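Local atomic coordinates of transcriptional regulators (LACI-FAMILY TRANSCRIPTIONAL REGULATORY PROTEIN) (Corynebacterium glutamicum, PDB entry 3GYB), a protein that probably acts as a DNA-binding transcription regulator of the LacI family, with a periplasmic-binding-protein-like core that binds a magnesium ion in the crystal. Residues A122-G127 and I180-D185; G156-H161 and N184-I189. One frame throughout, in Å; residues are numbered along the deposited sequence.

Interaction 1: A122-G127 and I180-D185; sequences AHLRVG and IFSSND
Ala122 to Leu124 pair in parallel with Ile180 to Ser182, the two short strand axes approaching to 4.7 Å and inclined by 22°. Phe181 N donates to Ala122 O (2.8 Å), and Phe181 O accepts from Leu124 N. Beyond the last bridge the pairing runs on by one bond, Ser183 N to Leu124 O at 2.9 Å.

The carbonyl of Phe181 also receives the imidazole of His123, whose ND1 donates to Phe181 O across 2.8 Å in a bent bond. Two donors grip this oxygen, ND1 and Leu124 N coming from opposite faces of the carbonyl plane. With CG anti to the backbone N (chi1 174°), the His123 ring lies alongside the Phe181 ring, the planes 38° apart. On the far side of the imidazole, NE2 meets a water that also binds Ser183 OG and accepts from Val126 N. Contacts at both ring nitrogens restrict the rotation of His123. On the other sheet face, Leu124 CG rests on Ile180 CG2 at 3.7 Å, beneath helices 160-173 and 185-198. Past the strand ends, CG2 of Val126 packs on Ser183 CB (3.6 Å) and comes close to ND2 of Asn184, whose OD1 is held by Thr187 as the N-cap of helix 185-198. Adjacent parallel strands delivering loops from their C-terminal ends are characteristic of the Rossmann-like alpha/beta lobes of periplasmic-binding-protein folds.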
# COMPACT_ATOMS: atom_id res chain seq x y z
N ALA A 122 -10.49 11.00 21.15
CA ALA A 122 -11.14 9.74 20.79
C ALA A 122 -10.15 8.79 20.14
O ALA A 122 -9.17 9.22 19.52
CB ALA A 122 -12.31 10.00 19.86
N HIS A 123 -10.42 7.50 20.27
CA HIS A 123 -9.57 6.46 19.69
C HIS A 123 -10.34 5.62 18.68
O HIS A 123 -11.45 5.17 18.97
CB HIS A 123 -9.04 5.54 20.79
CG HIS A 123 -8.27 4.36 20.29
ND1 HIS A 123 -7.08 4.48 19.60
CD2 HIS A 123 -8.49 3.03 20.42
CE1 HIS A 123 -6.60 3.28 19.34
NE2 HIS A 123 -7.44 2.38 19.82
N LEU A 124 -9.77 5.42 17.50
CA LEU A 124 -10.39 4.57 16.49
C LEU A 124 -9.71 3.22 16.65
O LEU A 124 -8.53 3.08 16.35
CB LEU A 124 -10.15 5.12 15.08
CG LEU A 124 -10.90 6.41 14.77
CD1 LEU A 124 -10.50 6.92 13.39
CD2 LEU A 124 -12.39 6.15 14.84
N ARG A 125 -10.45 2.23 17.13
CA ARG A 125 -9.84 0.93 17.36
C ARG A 125 -9.91 -0.10 16.25
O ARG A 125 -10.69 0.02 15.31
CB ARG A 125 -10.38 0.33 18.67
CG ARG A 125 -11.87 0.17 18.74
CD ARG A 125 -12.32 -0.26 20.15
NE ARG A 125 -11.62 -1.44 20.64
CZ ARG A 125 -11.96 -2.12 21.73
NH1 ARG A 125 -13.00 -1.74 22.46
NH2 ARG A 125 -11.26 -3.19 22.10
N VAL A 126 -9.06 -1.11 16.39
CA VAL A 126 -8.95 -2.23 15.46
C VAL A 126 -9.02 -3.49 16.32
O VAL A 126 -8.50 -3.51 17.43
CB VAL A 126 -7.61 -2.18 14.69
CG1 VAL A 126 -7.45 -3.42 13.84
CG2 VAL A 126 -7.56 -0.92 13.83
N GLY A 127 -9.64 -4.55 15.80
CA GLY A 127 -9.78 -5.78 16.56
C GLY A 127 -8.62 -6.75 16.64
O GLY A 127 -8.79 -7.88 17.11
N ILE A 180 -8.05 12.77 17.41
CA ILE A 180 -8.25 11.33 17.28
C ILE A 180 -6.93 10.59 17.21
O ILE A 180 -6.02 11.00 16.47
CB ILE A 180 -9.04 11.00 15.98
CG1 ILE A 180 -10.46 11.57 16.06
CG2 ILE A 180 -9.07 9.49 15.76
CD1 ILE A 180 -11.24 11.49 14.75
N PHE A 181 -6.80 9.53 18.00
CA PHE A 181 -5.63 8.68 17.95
C PHE A 181 -6.12 7.43 17.22
O PHE A 181 -6.88 6.64 17.78
CB PHE A 181 -5.11 8.31 19.35
CG PHE A 181 -4.22 7.08 19.37
CD1 PHE A 181 -3.30 6.84 18.35
CD2 PHE A 181 -4.32 6.16 20.41
CE1 PHE A 181 -2.50 5.70 18.36
CE2 PHE A 181 -3.52 5.01 20.43
CZ PHE A 181 -2.61 4.79 19.40
N SER A 182 -5.72 7.30 15.96
CA SER A 182 -6.11 6.17 15.14
C SER A 182 -5.19 4.98 15.42
O SER A 182 -3.97 5.13 15.45
CB SER A 182 -6.03 6.55 13.66
OG SER A 182 -6.52 5.50 12.85
N SER A 183 -5.78 3.81 15.61
CA SER A 183 -5.00 2.62 15.92
C SER A 183 -3.88 2.37 14.92
O SER A 183 -2.84 1.83 15.28
CB SER A 183 -5.91 1.39 16.01
OG SER A 183 -5.24 0.33 16.67
N ASN A 184 -4.09 2.77 13.67
CA ASN A 184 -3.05 2.60 12.65
C ASN A 184 -3.22 3.62 11.54
O ASN A 184 -4.24 4.30 11.46
CB ASN A 184 -3.07 1.18 12.09
CG ASN A 184 -4.43 0.77 11.61
OD1 ASN A 184 -5.00 1.41 10.72
ND2 ASN A 184 -4.98 -0.28 12.21
N ASP A 185 -2.21 3.73 10.68
CA ASP A 185 -2.24 4.69 9.58
C ASP A 185 -3.34 4.50 8.56
O ASP A 185 -3.97 5.47 8.15
CB ASP A 185 -0.90 4.68 8.84
CG ASP A 185 0.22 5.36 9.62
OD1 ASP A 185 -0.04 5.87 10.74
OD2 ASP A 185 1.36 5.38 9.10
O HOH W 1 -6.99 -0.14 18.66

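Interaction 2: G156-H161 and N184-I189; sequences GPAVEH and NDITAI
Ile186 turns CG1 anti to its backbone N (chi1 -167°), and this sends its two branches to different residues of 156-161. CG2 meets Ala158, 3.8 Å from both its CB and its O, while CG1 and CD1 run on to Glu160, CD1 lying 4.1 Å from CB of that residue. Glu160 CG, anti to the backbone N (chi1 -179°), comes 4.0 Å from Ile189 CG2, the two side chains crossing at about a right angle; the bend at chi2 then turns the carboxylate. A water donating to both Glu160 OE2 and Ile189 O links that carboxylate to helix 185-198.

Both segments carry helix starts: Val159 is the N-cap of helix 160-173 and Asn184 that of helix 185-198. In the second cap, Asn184 OD1 accepts from Thr187 N at 2.9 Å, nearly straight along the C=O direction, and from Thr187 OG1, which comes in tilted from the amide plane. The same hydroxyl accepts from a water that in turn accepts from Val159 N, so a solvent molecule joins the two helix starts. The ND2 end of the Asn184 amide lies against the methyl of Ala158. The Asn184 side chain also touches Asp212, a magnesium ligand. At the outer end of the contact, Glu160 and Ile189 pack against Thr219 and Leu221 of the second subunit.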
# COMPACT_ATOMS: atom_id res chain seq x y z
N GLY A 156 -13.40 -4.72 13.90
CA GLY A 156 -13.07 -5.39 12.66
C GLY A 156 -11.63 -5.15 12.26
O GLY A 156 -10.84 -4.65 13.06
N PRO A 157 -11.25 -5.51 11.03
CA PRO A 157 -9.88 -5.33 10.55
C PRO A 157 -9.57 -3.89 10.17
O PRO A 157 -10.48 -3.09 9.92
CB PRO A 157 -9.82 -6.26 9.34
CG PRO A 157 -11.19 -6.12 8.77
CD PRO A 157 -12.07 -6.20 10.01
N ALA A 158 -8.29 -3.57 10.12
CA ALA A 158 -7.85 -2.23 9.76
C ALA A 158 -7.99 -2.00 8.26
O ALA A 158 -7.23 -2.55 7.47
CB ALA A 158 -6.41 -2.03 10.18
N VAL A 159 -8.99 -1.21 7.88
CA VAL A 159 -9.23 -0.90 6.48
C VAL A 159 -9.62 0.57 6.38
O VAL A 159 -10.25 1.12 7.27
CB VAL A 159 -10.36 -1.77 5.88
CG1 VAL A 159 -9.88 -3.21 5.75
CG2 VAL A 159 -11.59 -1.70 6.75
N GLU A 160 -9.22 1.21 5.28
CA GLU A 160 -9.50 2.62 5.09
C GLU A 160 -10.98 2.96 5.09
O GLU A 160 -11.40 3.92 5.73
CB GLU A 160 -8.87 3.12 3.78
CG GLU A 160 -9.07 4.60 3.47
CD GLU A 160 -10.44 4.93 2.91
OE1 GLU A 160 -11.02 4.08 2.20
OE2 GLU A 160 -10.93 6.06 3.15
N HIS A 161 -11.79 2.17 4.40
CA HIS A 161 -13.21 2.48 4.34
C HIS A 161 -13.87 2.55 5.71
O HIS A 161 -14.68 3.44 5.97
CB HIS A 161 -13.97 1.47 3.47
CG HIS A 161 -15.39 1.87 3.21
ND1 HIS A 161 -15.72 2.91 2.37
CD2 HIS A 161 -16.55 1.42 3.73
CE1 HIS A 161 -17.03 3.08 2.38
NE2 HIS A 161 -17.56 2.19 3.21
N ASN A 184 -4.09 2.77 13.67
CA ASN A 184 -3.05 2.60 12.65
C ASN A 184 -3.22 3.62 11.54
O ASN A 184 -4.24 4.30 11.46
CB ASN A 184 -3.07 1.18 12.09
CG ASN A 184 -4.43 0.77 11.61
OD1 ASN A 184 -5.00 1.41 10.72
ND2 ASN A 184 -4.98 -0.28 12.21
N ASP A 185 -2.21 3.73 10.68
CA ASP A 185 -2.24 4.69 9.58
C ASP A 185 -3.34 4.50 8.56
O ASP A 185 -3.97 5.47 8.15
CB ASP A 185 -0.90 4.68 8.84
CG ASP A 185 0.22 5.36 9.62
OD1 ASP A 185 -0.04 5.87 10.74
OD2 ASP A 185 1.36 5.38 9.10
N ILE A 186 -3.58 3.26 8.12
CA ILE A 186 -4.59 3.05 7.10
C ILE A 186 -5.95 3.51 7.61
O ILE A 186 -6.74 4.09 6.87
CB ILE A 186 -4.62 1.56 6.64
CG1 ILE A 186 -5.46 1.43 5.37
CG2 ILE A 186 -5.17 0.67 7.74
CD1 ILE A 186 -4.91 2.23 4.20
N THR A 187 -6.22 3.28 8.89
CA THR A 187 -7.48 3.73 9.47
C THR A 187 -7.48 5.27 9.50
O THR A 187 -8.50 5.90 9.24
CB THR A 187 -7.65 3.16 10.89
OG1 THR A 187 -7.81 1.74 10.80
CG2 THR A 187 -8.89 3.76 11.58
N ALA A 188 -6.32 5.86 9.79
CA ALA A 188 -6.18 7.31 9.85
C ALA A 188 -6.45 7.97 8.50
O ALA A 188 -6.91 9.11 8.44
CB ALA A 188 -4.79 7.70 10.37
N ILE A 189 -6.13 7.26 7.42
CA ILE A 189 -6.38 7.79 6.08
C ILE A 189 -7.88 7.99 5.95
O ILE A 189 -8.34 8.97 5.36
CB ILE A 189 -5.89 6.82 4.98
CG1 ILE A 189 -4.38 6.58 5.11
CG2 ILE A 189 -6.21 7.38 3.60
CD1 ILE A 189 -3.57 7.85 5.13
O HOH W 2 -10.20 0.56 10.21
O HOH W 3 -10.06 8.68 3.01

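From the N terminus, the chain leaves strand 121-124 through 125-127, passes helix 129-144 and the short strand 150-151, and arrives at 156-161. Helix 160-173 then leads into strand 179-182, whose pairing with 121-124 closes the wider loop of interaction 1. Interaction 2 closes a smaller one when the start of helix 185-198 returns to the start of helix 160-173. Its first segment lies inside the wider loop, but its second runs past the end of that loop, so the two overlap. They share Asn184 and Asp185, and Gly127 N probably hydrogen-bonds to Gly156 O. Together they join neighbouring sheet strands to two helices stacked on one sheet face.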